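PDB 3LEW: SusD-like carbohydrate binding protein from Bacteroides vulgatus, which probably binds carbohydrate at the bacterial outer membrane, as a member of the SusD family of nutrient-binding proteins. Local coordinates for residues 268-282 against 325-339. Sequence-based numbering, arbitrary orientation.
Sequences SYQFHYLDTTTKGSY and RNSKFRFRDIENQLG
F331 packs one face on CB of F271 and turns its edge to H272, and the aromatic cluster they form illustrates how a short helix with its turn and a loop can pack without sharing a sheet. CB of F271 sits over the centre of the F331 ring, 3.4 Å from its centroid, while the CZ edge of F331 meets one face of H272 in a T-shaped contact with centroids 4.8 Å apart. Y282 covers the opposite face of the imidazole. Further along, CD1 of L274 lies over a face of F329.

Among the hydrogen bonds, D275 ties its own turn together and takes one bond across. With CG anti to the backbone N (chi1 -177°), its carboxylate reaches F331, whose N gives a 2.9 Å bond to OD2 on the anti side. The other three bonds are local: the syn lone pair of OD2 takes the T278 hydroxyl, and OD1 accepts from the N atoms of T277 and T278, an Asx turn and Asx motif. An alanine here would probably leave F331 N and the T277 and T278 N-H groups without their acceptor and the turn free to loosen. At the other end, the extended Q337 presents OE1 in the imidazole plane, 2.9 Å from H272 NE2, which stands above the amide plane; Q337 NE2 reaches Y282 OH (3.0 Å). G339 N donates to S268 OG, which also bonds Q260.

Water also bridges the segments: one molecule links T276 N and T277 OG1 to the carbonyls of N326 and F329.

The contact thus joins helix 271-274 and its following turn to the loop between strands 321-326 and 341-345. Strand 286-288 touches L274 and T276.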
loop_
_atom_site.group_PDB
_atom_site.type_symbol
_atom_site.label_atom_id
_atom_site.label_comp_id
_atom_site.label_asym_id
_atom_site.label_seq_id
_atom_site.Cartn_x
_atom_site.Cartn_y
_atom_site.Cartn_z
ATOM N N SER A 268 1.845 -5.661 14.163
ATOM C CA SER A 268 0.498 -5.489 14.724
ATOM C C SER A 268 0.291 -4.094 15.339
ATOM O O SER A 268 -0.846 -3.630 15.466
ATOM C CB SER A 268 0.214 -6.542 15.780
ATOM O OG SER A 268 0.200 -7.843 15.231
ATOM N N TYR A 269 1.366 -3.460 15.779
ATOM C CA TYR A 269 1.270 -2.169 16.439
ATOM C C TYR A 269 0.562 -1.142 15.551
ATOM O O TYR A 269 -0.110 -0.212 16.064
ATOM C CB TYR A 269 2.668 -1.677 16.883
ATOM C CG TYR A 269 2.641 -0.583 17.919
ATOM C CD1 TYR A 269 2.529 0.766 17.536
ATOM C CD2 TYR A 269 2.746 -0.876 19.267
ATOM C CE1 TYR A 269 2.530 1.792 18.495
ATOM C CE2 TYR A 269 2.728 0.127 20.232
ATOM C CZ TYR A 269 2.635 1.472 19.821
ATOM O OH TYR A 269 2.629 2.483 20.741
ATOM N N GLN A 270 0.631 -1.310 14.239
ATOM C CA GLN A 270 -0.068 -0.391 13.353
ATOM C C GLN A 270 -1.590 -0.440 13.415
ATOM O O GLN A 270 -2.252 0.512 13.000
ATOM C CB GLN A 270 0.414 -0.477 11.946
ATOM C CG GLN A 270 0.052 -1.721 11.176
ATOM C CD GLN A 270 1.109 -1.964 10.000
ATOM O OE1 GLN A 270 0.914 -1.438 8.911
ATOM N NE2 GLN A 270 2.137 -2.830 10.209
ATOM N N PHE A 271 -2.157 -1.509 13.973
ATOM C CA PHE A 271 -3.588 -1.519 14.328
ATOM C C PHE A 271 -3.946 -0.492 15.406
ATOM O O PHE A 271 -5.115 -0.097 15.523
ATOM C CB PHE A 271 -4.048 -2.951 14.701
ATOM C CG PHE A 271 -4.411 -3.815 13.487
ATOM C CD1 PHE A 271 -3.426 -4.469 12.756
ATOM C CD2 PHE A 271 -5.706 -3.927 13.065
ATOM C CE1 PHE A 271 -3.748 -5.232 11.645
ATOM C CE2 PHE A 271 -6.043 -4.707 11.954
ATOM C CZ PHE A 271 -5.049 -5.357 11.237
ATOM N N HIS A 272 -2.987 -0.013 16.193
ATOM C CA HIS A 272 -3.278 1.099 17.074
ATOM C C HIS A 272 -3.663 2.399 16.349
ATOM O O HIS A 272 -4.308 3.274 16.937
ATOM C CB HIS A 272 -2.151 1.350 18.069
ATOM C CG HIS A 272 -2.003 0.290 19.103
ATOM N ND1 HIS A 272 -3.000 -0.014 20.014
ATOM C CD2 HIS A 272 -0.956 -0.515 19.401
ATOM C CE1 HIS A 272 -2.556 -0.950 20.835
ATOM N NE2 HIS A 272 -1.330 -1.289 20.471
ATOM N N TYR A 273 -3.275 2.504 15.083
ATOM C CA TYR A 273 -3.622 3.619 14.174
ATOM C C TYR A 273 -4.906 3.292 13.392
ATOM O O TYR A 273 -5.835 4.134 13.283
ATOM C CB TYR A 273 -2.434 3.935 13.220
ATOM C CG TYR A 273 -1.125 4.107 13.983
ATOM C CD1 TYR A 273 -0.973 5.141 14.884
ATOM C CD2 TYR A 273 -0.044 3.227 13.795
ATOM C CE1 TYR A 273 0.171 5.306 15.628
ATOM C CE2 TYR A 273 1.117 3.370 14.533
ATOM C CZ TYR A 273 1.229 4.393 15.460
ATOM O OH TYR A 273 2.371 4.565 16.214
ATOM N N LEU A 274 -4.953 2.089 12.844
ATOM C CA LEU A 274 -6.044 1.679 11.924
ATOM C C LEU A 274 -7.354 1.293 12.608
ATOM O O LEU A 274 -8.416 1.427 12.004
ATOM C CB LEU A 274 -5.627 0.512 11.053
ATOM C CG LEU A 274 -4.460 0.702 10.099
ATOM C CD1 LEU A 274 -4.160 -0.594 9.410
ATOM C CD2 LEU A 274 -4.826 1.817 9.094
ATOM N N ASP A 275 -7.276 0.794 13.833
ATOM C CA ASP A 275 -8.467 0.357 14.563
ATOM C C ASP A 275 -8.979 1.558 15.328
ATOM O O ASP A 275 -8.337 2.029 16.276
ATOM C CB ASP A 275 -8.118 -0.811 15.499
ATOM C CG ASP A 275 -9.308 -1.365 16.220
ATOM O OD1 ASP A 275 -10.296 -0.629 16.431
ATOM O OD2 ASP A 275 -9.237 -2.539 16.665
ATOM N N THR A 276 -10.129 2.064 14.889
ATOM C CA THR A 276 -10.751 3.252 15.464
ATOM C C THR A 276 -11.995 2.887 16.265
ATOM O O THR A 276 -12.773 3.767 16.661
ATOM C CB THR A 276 -11.117 4.264 14.378
ATOM O OG1 THR A 276 -11.990 3.653 13.397
ATOM C CG2 THR A 276 -9.830 4.777 13.678
ATOM N N THR A 277 -12.193 1.586 16.475
ATOM C CA THR A 277 -13.423 1.099 17.119
ATOM C C THR A 277 -13.256 0.165 18.334
ATOM O O THR A 277 -14.157 0.092 19.182
ATOM C CB THR A 277 -14.391 0.457 16.100
ATOM O OG1 THR A 277 -13.808 -0.725 15.539
ATOM C CG2 THR A 277 -14.816 1.444 14.992
ATOM N N THR A 278 -12.162 -0.609 18.412
ATOM C CA THR A 278 -11.967 -1.501 19.549
ATOM C C THR A 278 -11.497 -0.759 20.817
ATOM O O THR A 278 -10.500 -0.040 20.795
ATOM C CB THR A 278 -10.923 -2.620 19.254
ATOM O OG1 THR A 278 -11.261 -3.243 18.008
ATOM C CG2 THR A 278 -10.886 -3.660 20.387
ATOM N N LYS A 279 -12.198 -0.949 21.931
ATOM C CA LYS A 279 -11.714 -0.457 23.214
ATOM C C LYS A 279 -10.375 -1.078 23.522
ATOM O O LYS A 279 -10.267 -2.305 23.567
ATOM C CB LYS A 279 -12.686 -0.825 24.335
ATOM C CG LYS A 279 -14.018 -0.136 24.190
ATOM C CD LYS A 279 -15.027 -0.681 25.250
ATOM C CE LYS A 279 -16.476 -0.575 24.742
ATOM N NZ LYS A 279 -17.149 0.643 25.279
ATOM N N GLY A 280 -9.368 -0.227 23.737
ATOM C CA GLY A 280 -7.988 -0.695 23.907
ATOM C C GLY A 280 -7.034 -0.281 22.798
ATOM O O GLY A 280 -5.822 -0.340 22.999
ATOM N N SER A 281 -7.539 0.104 21.617
ATOM C CA SER A 281 -6.666 0.696 20.601
ATOM C C SER A 281 -6.068 1.996 21.133
ATOM O O SER A 281 -6.734 2.759 21.783
ATOM C CB SER A 281 -7.454 0.982 19.317
ATOM O OG SER A 281 -6.668 1.709 18.397
ATOM N N TYR A 282 -4.782 2.209 20.929
ATOM C CA TYR A 282 -4.100 3.244 21.666
ATOM C C TYR A 282 -4.358 4.615 21.055
ATOM O O TYR A 282 -4.347 5.590 21.784
ATOM C CB TYR A 282 -2.562 3.035 21.611
ATOM C CG TYR A 282 -1.990 1.962 22.527
ATOM C CD1 TYR A 282 -2.758 1.287 23.477
ATOM C CD2 TYR A 282 -0.654 1.653 22.445
ATOM C CE1 TYR A 282 -2.184 0.319 24.300
ATOM C CE2 TYR A 282 -0.081 0.670 23.226
ATOM C CZ TYR A 282 -0.829 0.018 24.154
ATOM O OH TYR A 282 -0.212 -0.905 24.954
ATOM N N ARG A 325 -15.832 6.674 11.821
ATOM C CA ARG A 325 -15.016 5.492 11.961
ATOM C C ARG A 325 -15.297 4.519 10.858
ATOM O O ARG A 325 -16.372 4.510 10.273
ATOM C CB ARG A 325 -15.326 4.781 13.290
ATOM C CG ARG A 325 -15.443 5.642 14.496
ATOM C CD ARG A 325 -14.180 6.440 14.785
ATOM N NE ARG A 325 -14.473 7.380 15.863
ATOM C CZ ARG A 325 -13.550 7.997 16.610
ATOM N NH1 ARG A 325 -12.253 7.835 16.388
ATOM N NH2 ARG A 325 -13.927 8.853 17.518
ATOM N N ASN A 326 -14.287 3.688 10.554
ATOM C CA ASN A 326 -14.449 2.535 9.701
ATOM C C ASN A 326 -14.214 1.272 10.554
ATOM O O ASN A 326 -13.150 1.124 11.132
ATOM C CB ASN A 326 -13.439 2.591 8.530
ATOM C CG ASN A 326 -13.836 1.716 7.364
ATOM O OD1 ASN A 326 -14.636 0.736 7.510
ATOM N ND2 ASN A 326 -13.294 2.049 6.179
ATOM N N SER A 327 -15.220 0.397 10.659
ATOM C CA SER A 327 -15.029 -0.889 11.336
ATOM C C SER A 327 -14.106 -1.845 10.534
ATOM O O SER A 327 -13.805 -2.966 10.997
ATOM C CB SER A 327 -16.378 -1.530 11.629
ATOM O OG SER A 327 -17.048 -1.844 10.423
ATOM N N LYS A 328 -13.623 -1.417 9.371
ATOM C CA LYS A 328 -12.869 -2.316 8.460
ATOM C C LYS A 328 -11.717 -3.060 9.145
ATOM O O LYS A 328 -11.640 -4.296 9.067
ATOM C CB LYS A 328 -12.341 -1.517 7.259
ATOM C CG LYS A 328 -11.680 -2.331 6.177
ATOM C CD LYS A 328 -11.387 -1.482 4.956
ATOM C CE LYS A 328 -10.665 -2.273 3.909
ATOM N NZ LYS A 328 -10.393 -1.519 2.650
ATOM N N PHE A 329 -10.831 -2.306 9.801
ATOM C CA PHE A 329 -9.641 -2.867 10.446
ATOM C C PHE A 329 -9.867 -2.917 11.960
ATOM O O PHE A 329 -10.173 -1.882 12.590
ATOM C CB PHE A 329 -8.416 -2.025 10.196
ATOM C CG PHE A 329 -8.005 -1.968 8.778
ATOM C CD1 PHE A 329 -7.191 -2.935 8.261
ATOM C CD2 PHE A 329 -8.417 -0.915 7.970
ATOM C CE1 PHE A 329 -6.781 -2.897 6.925
ATOM C CE2 PHE A 329 -8.008 -0.838 6.656
ATOM C CZ PHE A 329 -7.175 -1.859 6.135
ATOM N N ARG A 330 -9.791 -4.122 12.521
ATOM C CA ARG A 330 -9.807 -4.295 13.958
ATOM C C ARG A 330 -8.766 -5.270 14.426
ATOM O O ARG A 330 -8.496 -6.208 13.756
ATOM C CB ARG A 330 -11.174 -4.770 14.433
ATOM C CG ARG A 330 -12.301 -3.894 13.959
ATOM C CD ARG A 330 -13.666 -4.311 14.513
ATOM N NE ARG A 330 -14.049 -5.713 14.332
ATOM C CZ ARG A 330 -14.587 -6.205 13.207
ATOM N NH1 ARG A 330 -14.779 -5.418 12.139
ATOM N NH2 ARG A 330 -14.935 -7.471 13.150
ATOM N N PHE A 331 -8.184 -5.036 15.601
ATOM C CA PHE A 331 -7.319 -6.032 16.211
ATOM C C PHE A 331 -8.014 -7.393 16.231
ATOM O O PHE A 331 -9.210 -7.516 16.514
ATOM C CB PHE A 331 -6.978 -5.643 17.671
ATOM C CG PHE A 331 -5.800 -4.690 17.811
ATOM C CD1 PHE A 331 -4.505 -5.174 17.796
ATOM C CD2 PHE A 331 -5.993 -3.304 17.989
ATOM C CE1 PHE A 331 -3.439 -4.322 17.944
ATOM C CE2 PHE A 331 -4.928 -2.462 18.116
ATOM C CZ PHE A 331 -3.647 -2.970 18.128
ATOM N N ARG A 332 -7.252 -8.426 15.925
ATOM C CA ARG A 332 -7.724 -9.805 16.067
ATOM C C ARG A 332 -7.740 -10.220 17.521
ATOM O O ARG A 332 -8.740 -10.748 18.022
ATOM C CB ARG A 332 -6.888 -10.760 15.222
ATOM C CG ARG A 332 -7.423 -12.176 15.268
ATOM C CD ARG A 332 -6.628 -13.080 14.366
ATOM N NE ARG A 332 -5.353 -13.497 14.991
ATOM C CZ ARG A 332 -4.136 -13.166 14.560
ATOM N NH1 ARG A 332 -3.979 -12.371 13.549
ATOM N NH2 ARG A 332 -3.064 -13.639 15.155
ATOM N N ASP A 333 -6.649 -9.929 18.229
ATOM C CA ASP A 333 -6.506 -10.267 19.648
ATOM C C ASP A 333 -6.135 -8.959 20.342
ATOM O O ASP A 333 -5.014 -8.497 20.216
ATOM C CB ASP A 333 -5.401 -11.338 19.806
ATOM C CG ASP A 333 -5.183 -11.768 21.244
ATOM O OD1 ASP A 333 -5.618 -11.033 22.181
ATOM O OD2 ASP A 333 -4.551 -12.854 21.426
ATOM N N ILE A 334 -7.084 -8.323 21.030
ATOM C CA ILE A 334 -6.820 -6.972 21.554
ATOM C C ILE A 334 -5.942 -7.033 22.827
ATOM O O ILE A 334 -5.053 -6.219 23.003
ATOM C CB ILE A 334 -8.121 -6.190 21.802
ATOM C CG1 ILE A 334 -7.821 -4.753 22.246
ATOM C CG2 ILE A 334 -8.968 -6.911 22.847
ATOM C CD1 ILE A 334 -6.961 -3.941 21.283
ATOM N N GLU A 335 -6.118 -8.053 23.645
ATOM C CA GLU A 335 -5.312 -8.191 24.863
ATOM C C GLU A 335 -3.820 -8.388 24.536
ATOM O O GLU A 335 -2.966 -7.904 25.264
ATOM C CB GLU A 335 -5.770 -9.417 25.631
ATOM C CG GLU A 335 -7.154 -9.258 26.206
ATOM C CD GLU A 335 -7.692 -10.586 26.682
ATOM O OE1 GLU A 335 -8.031 -11.415 25.807
ATOM O OE2 GLU A 335 -7.759 -10.794 27.916
ATOM N N ASN A 336 -3.539 -9.164 23.497
ATOM C CA ASN A 336 -2.158 -9.477 23.093
ATOM C C ASN A 336 -1.707 -8.670 21.899
ATOM O O ASN A 336 -0.565 -8.820 21.430
ATOM C CB ASN A 336 -2.023 -10.973 22.853
ATOM C CG ASN A 336 -2.359 -11.760 24.086
ATOM O OD1 ASN A 336 -1.797 -11.497 25.125
ATOM N ND2 ASN A 336 -3.305 -12.677 24.000
ATOM N N GLN A 337 -2.578 -7.768 21.450
ATOM C CA GLN A 337 -2.280 -6.787 20.391
ATOM C C GLN A 337 -1.773 -7.429 19.096
ATOM O O GLN A 337 -0.665 -7.168 18.645
ATOM C CB GLN A 337 -1.328 -5.702 20.918
ATOM C CG GLN A 337 -1.897 -4.918 22.094
ATOM C CD GLN A 337 -0.942 -3.882 22.665
ATOM O OE1 GLN A 337 -0.034 -3.355 21.969
ATOM N NE2 GLN A 337 -1.138 -3.579 23.930
ATOM N N LEU A 338 -2.595 -8.303 18.515
ATOM C CA LEU A 338 -2.250 -8.973 17.273
ATOM C C LEU A 338 -3.257 -8.635 16.189
ATOM O O LEU A 338 -4.454 -8.608 16.415
ATOM C CB LEU A 338 -2.238 -10.503 17.438
ATOM C CG LEU A 338 -1.279 -11.101 18.471
ATOM C CD1 LEU A 338 -1.423 -12.648 18.445
ATOM C CD2 LEU A 338 0.152 -10.678 18.163
ATOM N N GLY A 339 -2.736 -8.413 14.995
ATOM C CA GLY A 339 -3.554 -8.294 13.779
ATOM C C GLY A 339 -2.676 -8.430 12.578
ATOM O O GLY A 339 -1.616 -7.810 12.523
HETATM O O HOH W 1 -10.622 0.826 10.246
HETATM O O HOH W 2 -11.978 0.019 13.409
HETATM O O HOH W 3 -11.267 3.897 10.901
HETATM O O HOH W 4 -11.084 -6.050 17.998
#